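Local atomic coordinates of alpha-amylase (Eisenia fetida, PDB entry 6M4K), a protein that probably cuts internal alpha-1,4-glucosidic linkages in starch-like polysaccharides, as a family 13 alpha-amylase that uses calcium and chloride. Residues W64-P69 with M74-G79; N230-Q235 with D294-I299; F320-Y325 with H386-M391. All blocks are in the same frame, centred on the assembly; numbering follows the deposited sequence. Where two conformers were deposited one is given.

Interaction 1: W64-P69 with M74-G79; sequences WQRYQP and MNSRSG
Arg-66 reaches end-on to Ser-78 and holds its hydroxyl with both terminal nitrogens. NH1 lies 2.8 Å from OG of Ser-78 and NH2 3.0 Å from the same atom; the bonds are bent (151° and 140°), as two N-H groups converge on one acceptor in the guanidinium plane. A bend at chi3 (75°) swings the group into this position. CB of Arg-77 covers one guanidinium face, 3.9 Å from NH1 of Arg-66. Ser-78 belongs to a type I turn from Ser-76 to Gly-79, inside which its N makes a weak 3.2 Å bond to OG of Ser-76.

The second half is looser. Gln-65 and Arg-77 cross at about a right angle and meet through water 1, which accepts a 3.0 Å bond from NH1 of Arg-77 and a weak one from NE2 of Gln-65. Their stronger polar partners lie beyond: Val-56 N for Gln-65, Thr-372 and the carbonyl of Asp-371 for Arg-77.

Ser-78 OG donates to Trp-25 O, NH1 of Arg-66 forms a salt bridge with Glu-24, and NH2 bonds Pro-49 O. Glu-24 probably balances the buried charge, and one hydroxyl ties two parts of the loop to residues just before helix 27-39.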
loop_
_atom_site.group_PDB
_atom_site.type_symbol
_atom_site.label_atom_id
_atom_site.label_comp_id
_atom_site.label_asym_id
_atom_site.label_seq_id
_atom_site.Cartn_x
_atom_site.Cartn_y
_atom_site.Cartn_z
ATOM N N TRP A 64 0.648 -15.741 -4.921
ATOM C CA TRP A 64 -0.613 -15.855 -4.198
ATOM C C TRP A 64 -0.655 -17.020 -3.221
ATOM O O TRP A 64 -1.601 -17.106 -2.427
ATOM C CB TRP A 64 -1.816 -15.835 -5.139
ATOM C CG TRP A 64 -1.745 -16.699 -6.352
ATOM C CD1 TRP A 64 -1.561 -16.265 -7.637
ATOM C CD2 TRP A 64 -1.925 -18.119 -6.428
ATOM N NE1 TRP A 64 -1.604 -17.324 -8.503
ATOM C CE2 TRP A 64 -1.820 -18.475 -7.794
ATOM C CE3 TRP A 64 -2.172 -19.118 -5.484
ATOM C CZ2 TRP A 64 -1.947 -19.790 -8.236
ATOM C CZ3 TRP A 64 -2.285 -20.443 -5.933
ATOM C CH2 TRP A 64 -2.180 -20.753 -7.300
ATOM N N GLN A 65 0.337 -17.919 -3.235
ATOM C CA GLN A 65 0.379 -18.963 -2.216
ATOM C C GLN A 65 0.432 -18.366 -0.810
ATOM O O GLN A 65 -0.041 -18.991 0.147
ATOM C CB GLN A 65 1.565 -19.909 -2.462
ATOM C CG GLN A 65 2.890 -19.308 -2.081
ATOM C CD GLN A 65 4.089 -20.185 -2.418
ATOM O OE1 GLN A 65 3.945 -21.322 -2.893
ATOM N NE2 GLN A 65 5.282 -19.659 -2.170
ATOM N N ARG A 66 0.970 -17.147 -0.674
ATOM C CA ARG A 66 1.097 -16.530 0.642
ATOM C C ARG A 66 -0.227 -16.029 1.193
ATOM O O ARG A 66 -0.289 -15.709 2.387
ATOM C CB ARG A 66 2.147 -15.416 0.628
ATOM C CG ARG A 66 3.529 -15.966 0.321
ATOM C CD ARG A 66 4.590 -14.905 0.394
ATOM N NE ARG A 66 4.912 -14.528 1.776
ATOM C CZ ARG A 66 6.034 -13.909 2.108
ATOM N NH1 ARG A 66 6.925 -13.622 1.165
ATOM N NH2 ARG A 66 6.299 -13.595 3.371
ATOM N N TYR A 67 -1.285 -16.011 0.387
ATOM C CA TYR A 67 -2.611 -15.621 0.843
ATOM C C TYR A 67 -3.484 -16.825 1.180
ATOM O O TYR A 67 -4.702 -16.678 1.327
ATOM C CB TYR A 67 -3.245 -14.644 -0.158
ATOM C CG TYR A 67 -2.473 -13.343 -0.109
ATOM C CD1 TYR A 67 -2.756 -12.389 0.867
ATOM C CD2 TYR A 67 -1.410 -13.098 -0.969
ATOM C CE1 TYR A 67 -2.014 -11.220 0.970
ATOM C CE2 TYR A 67 -0.663 -11.935 -0.878
ATOM C CZ TYR A 67 -0.976 -10.998 0.094
ATOM O OH TYR A 67 -0.207 -9.857 0.168
ATOM N N GLN A 68 -2.867 -18.002 1.352
ATOM C CA GLN A 68 -3.534 -19.229 1.788
ATOM C C GLN A 68 -2.850 -19.731 3.052
ATOM O O GLN A 68 -1.939 -20.575 2.993
ATOM C CB GLN A 68 -3.533 -20.280 0.680
ATOM C CG GLN A 68 -4.430 -19.864 -0.463
ATOM C CD GLN A 68 -4.637 -20.958 -1.483
ATOM O OE1 GLN A 68 -4.880 -22.117 -1.133
ATOM N NE2 GLN A 68 -4.540 -20.601 -2.753
ATOM N N PRO A 69 -3.273 -19.254 4.221
ATOM C CA PRO A 69 -2.655 -19.700 5.472
ATOM C C PRO A 69 -2.809 -21.198 5.694
ATOM O O PRO A 69 -3.847 -21.798 5.393
ATOM C CB PRO A 69 -3.411 -18.909 6.545
ATOM C CG PRO A 69 -3.882 -17.692 5.828
ATOM C CD PRO A 69 -4.231 -18.154 4.439
ATOM N N MET A 74 5.591 -19.017 12.143
ATOM C CA MET A 74 6.185 -17.834 11.528
ATOM C C MET A 74 7.375 -18.153 10.633
ATOM O O MET A 74 8.340 -17.392 10.563
ATOM C CB MET A 74 6.526 -16.799 12.594
ATOM C CG MET A 74 5.273 -16.127 13.154
ATOM S SD MET A 74 4.477 -15.061 11.931
ATOM C CE MET A 74 5.714 -13.766 11.877
ATOM N N ASN A 75 7.298 -19.257 9.899
ATOM C CA ASN A 75 8.278 -19.592 8.871
ATOM C C ASN A 75 7.579 -19.486 7.521
ATOM O O ASN A 75 6.618 -20.218 7.265
ATOM C CB ASN A 75 8.786 -21.013 9.101
ATOM C CG ASN A 75 10.052 -21.327 8.329
ATOM O OD1 ASN A 75 10.756 -20.440 7.849
ATOM N ND2 ASN A 75 10.360 -22.615 8.225
ATOM N N SER A 76 8.038 -18.552 6.681
ATOM C CA SER A 76 7.388 -18.205 5.425
ATOM C C SER A 76 8.439 -18.115 4.325
ATOM O O SER A 76 9.647 -18.218 4.567
ATOM C CB SER A 76 6.685 -16.845 5.538
ATOM O OG SER A 76 7.642 -15.798 5.621
ATOM N N ARG A 77 7.972 -17.840 3.111
ATOM C CA ARG A 77 8.899 -17.649 2.001
ATOM C C ARG A 77 9.906 -16.545 2.280
ATOM O O ARG A 77 11.049 -16.613 1.823
ATOM C CB ARG A 77 8.122 -17.330 0.732
ATOM C CG ARG A 77 9.013 -17.249 -0.497
ATOM C CD ARG A 77 8.245 -16.979 -1.768
ATOM N NE ARG A 77 9.139 -17.140 -2.911
ATOM C CZ ARG A 77 8.733 -17.444 -4.141
ATOM N NH1 ARG A 77 7.448 -17.586 -4.426
ATOM N NH2 ARG A 77 9.646 -17.639 -5.095
ATOM N N SER A 78 9.513 -15.512 3.021
ATOM C CA SER A 78 10.448 -14.427 3.297
ATOM C C SER A 78 11.511 -14.767 4.331
ATOM O O SER A 78 12.491 -14.022 4.443
ATOM C CB SER A 78 9.706 -13.179 3.769
ATOM O OG SER A 78 9.028 -12.534 2.702
ATOM N N GLY A 79 11.344 -15.847 5.086
ATOM C CA GLY A 79 12.356 -16.244 6.036
ATOM C C GLY A 79 11.785 -16.856 7.294
ATOM O O GLY A 79 10.568 -17.037 7.416
HETATM O O HOH W 1 5.154 -16.629 -2.817
#

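Interaction 2: N230-Q235 with D294-I299; sequences NAYIYQ and DALVFI
Tyr-234 and Leu-296 mark the closest backbone approach of strands 232-235 and 295-297, with CA atoms 6.9 Å apart and no hydrogen bond between the segments. Side chains alone bridge them. Leu-296 directs its branched end at the Tyr-234 ring: CG comes within 3.5 Å of the ring atom CD2 of Tyr-234, and the methyl CD2 of Leu-296 stands over one face, 4.2 Å from the ring centroid and 14° off the normal, a CH-pi contact displaced toward the rim. Tyr-234 has its CG between backbone N and carbonyl carbon (chi1 55°), which turns the ring toward Leu-296. Tyr-232 arrives from farther back along its strand: only the hydroxyl end of its side chain meets the contact, with OH 3.8 Å from the same methyl, CD2 of Leu-296. Both phenols spend their polar ends beyond the leucine, Tyr-232 on His-339 ND1 and Tyr-234 on Gln-46 OE1.

These are the fifth and seventh strands of the TIM barrel, separated by strand 255-257. Arg-255 of that strand touches both tyrosines, whereas His-339 and Arg-341 of the eighth strand pack on Leu-296, so the contact lies inside the barrel. Farther on, Ile-299 packs on helix 322-334 (Tyr-325, Ala-328).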
loop_
_atom_site.group_PDB
_atom_site.type_symbol
_atom_site.label_atom_id
_atom_site.label_comp_id
_atom_site.label_asym_id
_atom_site.label_seq_id
_atom_site.Cartn_x
_atom_site.Cartn_y
_atom_site.Cartn_z
ATOM N N ASN A 230 -2.707 1.397 21.018
ATOM C CA ASN A 230 -3.207 0.271 20.247
ATOM C C ASN A 230 -2.373 0.092 18.983
ATOM O O ASN A 230 -1.801 1.050 18.450
ATOM C CB ASN A 230 -4.648 0.530 19.814
ATOM C CG ASN A 230 -5.618 0.608 20.983
ATOM O OD1 ASN A 230 -5.393 0.012 22.038
ATOM N ND2 ASN A 230 -6.718 1.308 20.779
ATOM N N ALA A 231 -2.322 -1.150 18.500
ATOM C CA ALA A 231 -1.733 -1.422 17.193
ATOM C C ALA A 231 -2.445 -0.611 16.117
ATOM O O ALA A 231 -3.622 -0.258 16.246
ATOM C CB ALA A 231 -1.881 -2.910 16.882
ATOM N N TYR A 232 -1.717 -0.306 15.043
ATOM C CA TYR A 232 -2.328 0.322 13.878
ATOM C C TYR A 232 -2.991 -0.740 13.005
ATOM O O TYR A 232 -2.351 -1.717 12.616
ATOM C CB TYR A 232 -1.241 1.022 13.068
ATOM C CG TYR A 232 -1.694 1.741 11.809
ATOM C CD1 TYR A 232 -2.891 2.445 11.761
ATOM C CD2 TYR A 232 -0.876 1.755 10.671
ATOM C CE1 TYR A 232 -3.273 3.137 10.619
ATOM C CE2 TYR A 232 -1.251 2.437 9.523
ATOM C CZ TYR A 232 -2.445 3.126 9.501
ATOM O OH TYR A 232 -2.848 3.828 8.379
ATOM N N ILE A 233 -4.262 -0.552 12.672
ATOM C CA ILE A 233 -4.991 -1.495 11.830
ATOM C C ILE A 233 -5.509 -0.731 10.625
ATOM O O ILE A 233 -6.251 0.255 10.772
ATOM C CB ILE A 233 -6.155 -2.161 12.576
ATOM C CG1 ILE A 233 -5.672 -2.904 13.825
ATOM C CG2 ILE A 233 -6.942 -3.070 11.624
ATOM C CD1 ILE A 233 -4.890 -4.147 13.521
ATOM N N TYR A 234 -5.105 -1.158 9.434
ATOM C CA TYR A 234 -5.768 -0.716 8.222
ATOM C C TYR A 234 -6.324 -1.923 7.484
ATOM O O TYR A 234 -5.667 -2.965 7.384
ATOM C CB TYR A 234 -4.914 0.203 7.333
ATOM C CG TYR A 234 -3.554 -0.299 6.899
ATOM C CD1 TYR A 234 -2.470 -0.235 7.758
ATOM C CD2 TYR A 234 -3.352 -0.799 5.616
ATOM C CE1 TYR A 234 -1.208 -0.662 7.366
ATOM C CE2 TYR A 234 -2.090 -1.202 5.199
ATOM C CZ TYR A 234 -1.029 -1.142 6.084
ATOM O OH TYR A 234 0.236 -1.551 5.706
ATOM N N GLN A 235 -7.550 -1.794 7.005
ATOM C CA GLN A 235 -8.360 -2.924 6.576
ATOM C C GLN A 235 -8.499 -2.874 5.066
ATOM O O GLN A 235 -8.895 -1.843 4.511
ATOM C CB GLN A 235 -9.742 -2.838 7.230
ATOM C CG GLN A 235 -9.700 -2.955 8.735
ATOM C CD GLN A 235 -10.950 -2.390 9.371
ATOM O OE1 GLN A 235 -11.898 -3.123 9.681
ATOM N NE2 GLN A 235 -10.984 -1.073 9.525
ATOM N N ASP A 294 -9.724 8.597 7.671
ATOM C CA ASP A 294 -10.123 7.196 7.713
ATOM C C ASP A 294 -9.420 6.345 6.662
ATOM O O ASP A 294 -9.653 5.131 6.614
ATOM C CB ASP A 294 -11.630 7.076 7.492
ATOM C CG ASP A 294 -12.440 7.647 8.629
ATOM O OD1 ASP A 294 -12.062 7.476 9.802
ATOM O OD2 ASP A 294 -13.465 8.276 8.325
ATOM N N ALA A 295 -8.582 6.942 5.818
ATOM C CA ALA A 295 -8.160 6.311 4.575
ATOM C C ALA A 295 -6.682 5.966 4.576
ATOM O O ALA A 295 -5.837 6.739 5.042
ATOM C CB ALA A 295 -8.435 7.226 3.378
ATOM N N LEU A 296 -6.398 4.798 4.011
ATOM C CA LEU A 296 -5.073 4.396 3.571
ATOM C C LEU A 296 -5.117 4.471 2.050
ATOM O O LEU A 296 -5.977 3.843 1.425
ATOM C CB LEU A 296 -4.815 2.971 4.058
ATOM C CG LEU A 296 -3.445 2.294 3.959
ATOM C CD1 LEU A 296 -3.068 1.934 2.515
ATOM C CD2 LEU A 296 -2.324 3.070 4.659
ATOM N N VAL A 297 -4.221 5.274 1.460
ATOM C CA VAL A 297 -4.289 5.598 0.040
ATOM C C VAL A 297 -3.008 5.143 -0.653
ATOM O O VAL A 297 -1.952 4.989 -0.037
ATOM C CB VAL A 297 -4.583 7.096 -0.229
ATOM C CG1 VAL A 297 -5.859 7.521 0.492
ATOM C CG2 VAL A 297 -3.431 7.982 0.212
ATOM N N PHE A 298 -3.123 4.937 -1.965
ATOM C CA PHE A 298 -2.051 4.328 -2.755
ATOM C C PHE A 298 -2.457 4.380 -4.221
ATOM O O PHE A 298 -3.646 4.327 -4.552
ATOM C CB PHE A 298 -1.791 2.862 -2.327
ATOM C CG PHE A 298 -3.043 2.030 -2.269
ATOM C CD1 PHE A 298 -3.861 2.081 -1.147
ATOM C CD2 PHE A 298 -3.440 1.238 -3.339
ATOM C CE1 PHE A 298 -5.047 1.362 -1.089
ATOM C CE2 PHE A 298 -4.623 0.490 -3.271
ATOM C CZ PHE A 298 -5.429 0.562 -2.143
ATOM N N ILE A 299 -1.454 4.469 -5.101
ATOM C CA ILE A 299 -1.728 4.465 -6.537
ATOM C C ILE A 299 -2.063 3.062 -7.027
ATOM O O ILE A 299 -3.023 2.872 -7.792
ATOM C CB ILE A 299 -0.559 5.099 -7.311
ATOM C CG1 ILE A 299 -0.357 6.550 -6.850
ATOM C CG2 ILE A 299 -0.793 5.017 -8.832
ATOM C CD1 ILE A 299 -1.607 7.434 -6.917
#

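Interaction 3: F320-Y325 with H386-M391; sequences FEANMY and HRWREM. With SO4 (sulfate ion), chain F.
The six-membered half of the Trp-388 indole wedges into the shallow hollow between Ala-322 and Tyr-325, residues one turn apart on helix 322-334. Its CH2 corner rests 4.1 Å from the methyl CB of Ala-322, and the next atom, CZ3, is 4.1 Å from CD2 of Tyr-325. The tryptophan reaches the hollow because chi2 is near 5°: CD1 is turned back toward its own CA and the larger ring is thrown outward, to the opposing helix. Seen from the tyrosine, CZ3 arrives at the ring edge, close to its plane, and the two side chains cross at about a right angle.

Met-391 supplies the second bump. In the conformer given, one of two deposited, its CE lies 3.7 Å from CD2 and 3.8 Å from CE2 of Tyr-325, approaching the ring obliquely. Tyr-325 is thus a ridge met at one flank by an indole and, in this conformer, by a thioether methyl, while its hydroxyl is bonded to Asp-300 OD1.

On another side of the same helix start, a sulfate, probably from the crystallisation liquor, sits against the first turn. Asn-323 N gives O3 a 3.0 Å bond (159°) and Met-324 N gives O1 a 2.9 Å one (168°). The Met-324 chain lies alongside the ion, with CG 3.3 Å from O1 of the sulfate. The N-H groups at the helix start, and probably the helix dipole, favour an anion here.

Glu-321 and Trp-388 both occupy N-cap positions, so the contact joins two helix beginnings, and a salt bridge from Glu-390 to Lys-326 links them further. Helix 322-334 runs between the seventh and eighth barrel strands and helix 389-401 follows the eighth: this is side-by-side packing in the outer helical layer of a TIM barrel.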
loop_
_atom_site.group_PDB
_atom_site.type_symbol
_atom_site.label_atom_id
_atom_site.label_comp_id
_atom_site.label_asym_id
_atom_site.label_seq_id
_atom_site.Cartn_x
_atom_site.Cartn_y
_atom_site.Cartn_z
ATOM N N PHE A 320 4.757 -0.152 -14.960
ATOM C CA PHE A 320 4.740 -0.354 -16.408
ATOM C C PHE A 320 4.371 0.918 -17.166
ATOM O O PHE A 320 4.660 1.020 -18.364
ATOM C CB PHE A 320 3.791 -1.501 -16.780
ATOM C CG PHE A 320 4.363 -2.876 -16.547
ATOM C CD1 PHE A 320 5.338 -3.385 -17.389
ATOM C CD2 PHE A 320 3.906 -3.674 -15.509
ATOM C CE1 PHE A 320 5.858 -4.655 -17.183
ATOM C CE2 PHE A 320 4.421 -4.937 -15.302
ATOM C CZ PHE A 320 5.393 -5.430 -16.141
ATOM N N GLU A 321 3.730 1.886 -16.507
ATOM C CA GLU A 321 3.436 3.184 -17.096
ATOM C C GLU A 321 4.182 4.232 -16.277
ATOM O O GLU A 321 3.572 5.090 -15.635
ATOM C CB GLU A 321 1.923 3.451 -17.086
ATOM C CG GLU A 321 1.079 2.381 -17.797
ATOM C CD GLU A 321 0.801 1.150 -16.939
ATOM O OE1 GLU A 321 0.616 1.303 -15.707
ATOM O OE2 GLU A 321 0.784 0.022 -17.484
ATOM N N ALA A 322 5.514 4.167 -16.305
ATOM C CA ALA A 322 6.322 4.815 -15.276
ATOM C C ALA A 322 6.141 6.326 -15.253
ATOM O O ALA A 322 6.094 6.933 -14.172
ATOM C CB ALA A 322 7.795 4.452 -15.468
ATOM N N ASN A 323 6.056 6.969 -16.421
ATOM C CA ASN A 323 5.976 8.426 -16.426
ATOM C C ASN A 323 4.678 8.907 -15.793
ATOM O O ASN A 323 4.681 9.803 -14.942
ATOM C CB ASN A 323 6.118 8.967 -17.852
ATOM C CG ASN A 323 6.490 10.430 -17.878
ATOM O OD1 ASN A 323 7.446 10.852 -17.220
ATOM N ND2 ASN A 323 5.724 11.224 -18.619
ATOM N N MET A 324 3.556 8.317 -16.201
ATOM C CA MET A 324 2.272 8.675 -15.608
ATOM C C MET A 324 2.208 8.269 -14.141
ATOM O O MET A 324 1.620 8.980 -13.321
ATOM C CB MET A 324 1.154 7.986 -16.376
ATOM C CG MET A 324 0.922 8.576 -17.761
ATOM S SD MET A 324 -0.566 7.914 -18.535
ATOM C CE MET A 324 -0.041 6.253 -18.855
ATOM N N TYR A 325 2.782 7.119 -13.801
ATOM C CA TYR A 325 2.804 6.662 -12.413
ATOM C C TYR A 325 3.517 7.653 -11.509
ATOM O O TYR A 325 3.076 7.906 -10.380
ATOM C CB TYR A 325 3.537 5.335 -12.389
ATOM C CG TYR A 325 3.530 4.547 -11.103
ATOM C CD1 TYR A 325 2.356 4.012 -10.583
ATOM C CD2 TYR A 325 4.717 4.249 -10.458
ATOM C CE1 TYR A 325 2.368 3.232 -9.428
ATOM C CE2 TYR A 325 4.737 3.475 -9.310
ATOM C CZ TYR A 325 3.563 2.980 -8.799
ATOM O OH TYR A 325 3.627 2.187 -7.680
ATOM N N HIS A 386 10.189 2.862 -4.352
ATOM C CA HIS A 386 10.434 3.738 -3.212
ATOM C C HIS A 386 11.826 4.351 -3.248
ATOM O O HIS A 386 12.060 5.367 -2.585
ATOM C CB HIS A 386 10.230 2.961 -1.910
ATOM C CG HIS A 386 11.245 1.893 -1.691
ATOM N ND1 HIS A 386 11.253 0.709 -2.399
ATOM C CD2 HIS A 386 12.309 1.845 -0.857
ATOM C CE1 HIS A 386 12.275 -0.026 -2.001
ATOM N NE2 HIS A 386 12.933 0.641 -1.067
ATOM N N ARG A 387 12.746 3.755 -4.016
ATOM C CA ARG A 387 14.081 4.297 -4.238
ATOM C C ARG A 387 14.198 5.159 -5.491
ATOM O O ARG A 387 15.298 5.646 -5.782
ATOM C CB ARG A 387 15.118 3.170 -4.304
ATOM C CG ARG A 387 15.410 2.453 -2.994
ATOM C CD ARG A 387 16.850 1.963 -3.010
ATOM N NE ARG A 387 17.223 1.174 -1.845
ATOM C CZ ARG A 387 18.488 0.955 -1.500
ATOM N NH1 ARG A 387 19.466 1.485 -2.226
ATOM N NH2 ARG A 387 18.780 0.226 -0.431
ATOM N N TRP A 388 13.125 5.355 -6.253
ATOM C CA TRP A 388 13.189 6.287 -7.372
ATOM C C TRP A 388 13.290 7.704 -6.832
ATOM O O TRP A 388 12.561 8.077 -5.910
ATOM C CB TRP A 388 11.928 6.187 -8.226
ATOM C CG TRP A 388 11.703 4.879 -8.941
ATOM C CD1 TRP A 388 12.437 3.735 -8.841
ATOM C CD2 TRP A 388 10.650 4.600 -9.868
ATOM N NE1 TRP A 388 11.904 2.752 -9.659
ATOM C CE2 TRP A 388 10.805 3.267 -10.298
ATOM C CE3 TRP A 388 9.591 5.357 -10.380
ATOM C CZ2 TRP A 388 9.945 2.680 -11.222
ATOM C CZ3 TRP A 388 8.734 4.770 -11.290
ATOM C CH2 TRP A 388 8.916 3.443 -11.701
ATOM N N ARG A 389 14.171 8.513 -7.430
ATOM C CA ARG A 389 14.357 9.877 -6.945
ATOM C C ARG A 389 13.048 10.657 -6.959
ATOM O O ARG A 389 12.771 11.441 -6.042
ATOM C CB ARG A 389 15.422 10.609 -7.775
ATOM C CG ARG A 389 15.707 12.044 -7.304
ATOM C CD ARG A 389 16.597 12.795 -8.303
ATOM N NE ARG A 389 15.847 12.981 -9.537
ATOM C CZ ARG A 389 16.000 12.259 -10.638
ATOM N NH1 ARG A 389 16.933 11.314 -10.715
ATOM N NH2 ARG A 389 15.200 12.498 -11.674
ATOM N N GLU A 390 12.237 10.480 -8.008
ATOM C CA GLU A 390 10.977 11.206 -8.088
ATOM C C GLU A 390 10.070 10.856 -6.917
ATOM O O GLU A 390 9.318 11.714 -6.435
ATOM C CB GLU A 390 10.288 10.915 -9.421
ATOM C CG GLU A 390 11.112 11.310 -10.663
ATOM C CD GLU A 390 12.011 10.199 -11.204
ATOM O OE1 GLU A 390 12.367 9.251 -10.469
ATOM O OE2 GLU A 390 12.362 10.268 -12.404
ATOM N N MET A 391 10.158 9.619 -6.428
ATOM C CA MET A 391 9.371 9.206 -5.270
ATOM C C MET A 391 9.984 9.709 -3.971
ATOM O O MET A 391 9.318 10.377 -3.184
ATOM C CB MET A 391 9.255 7.684 -5.216
ATOM C CG MET A 391 8.053 7.138 -5.930
ATOM S SD MET A 391 8.022 7.614 -7.669
ATOM C CE MET A 391 6.755 6.515 -8.293
HETATM S S SO4 F . 4.213 6.068 -19.670
HETATM O O1 SO4 F . 3.434 6.543 -18.528
HETATM O O2 SO4 F . 4.034 7.011 -20.768
HETATM O O3 SO4 F . 5.623 6.007 -19.280
HETATM O O4 SO4 F . 3.761 4.736 -20.066
#

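Overall arrangement
All three contacts fall within the family 13 catalytic region, in different layers of it. Interaction 2 is core, joining two barrel strands by apolar and CH-pi contacts, its centre 22 Å from those of both others. Interaction 3 is partly buried in the outer helical layer; it too is apolar, but borders a bound sulfate. These two touch, Ile-299 CG2 meeting Tyr-325 CE1 at 3.7 Å, where the chain runs from strand 295-297 toward helix 322-334. Interaction 1 is buried yet polar: it lies in a loop and relies on arginine-serine bonds and a bridging water. It touches neither of the others, its nearest atoms being about 10 Å from interaction 2 and 14 Å from interaction 3.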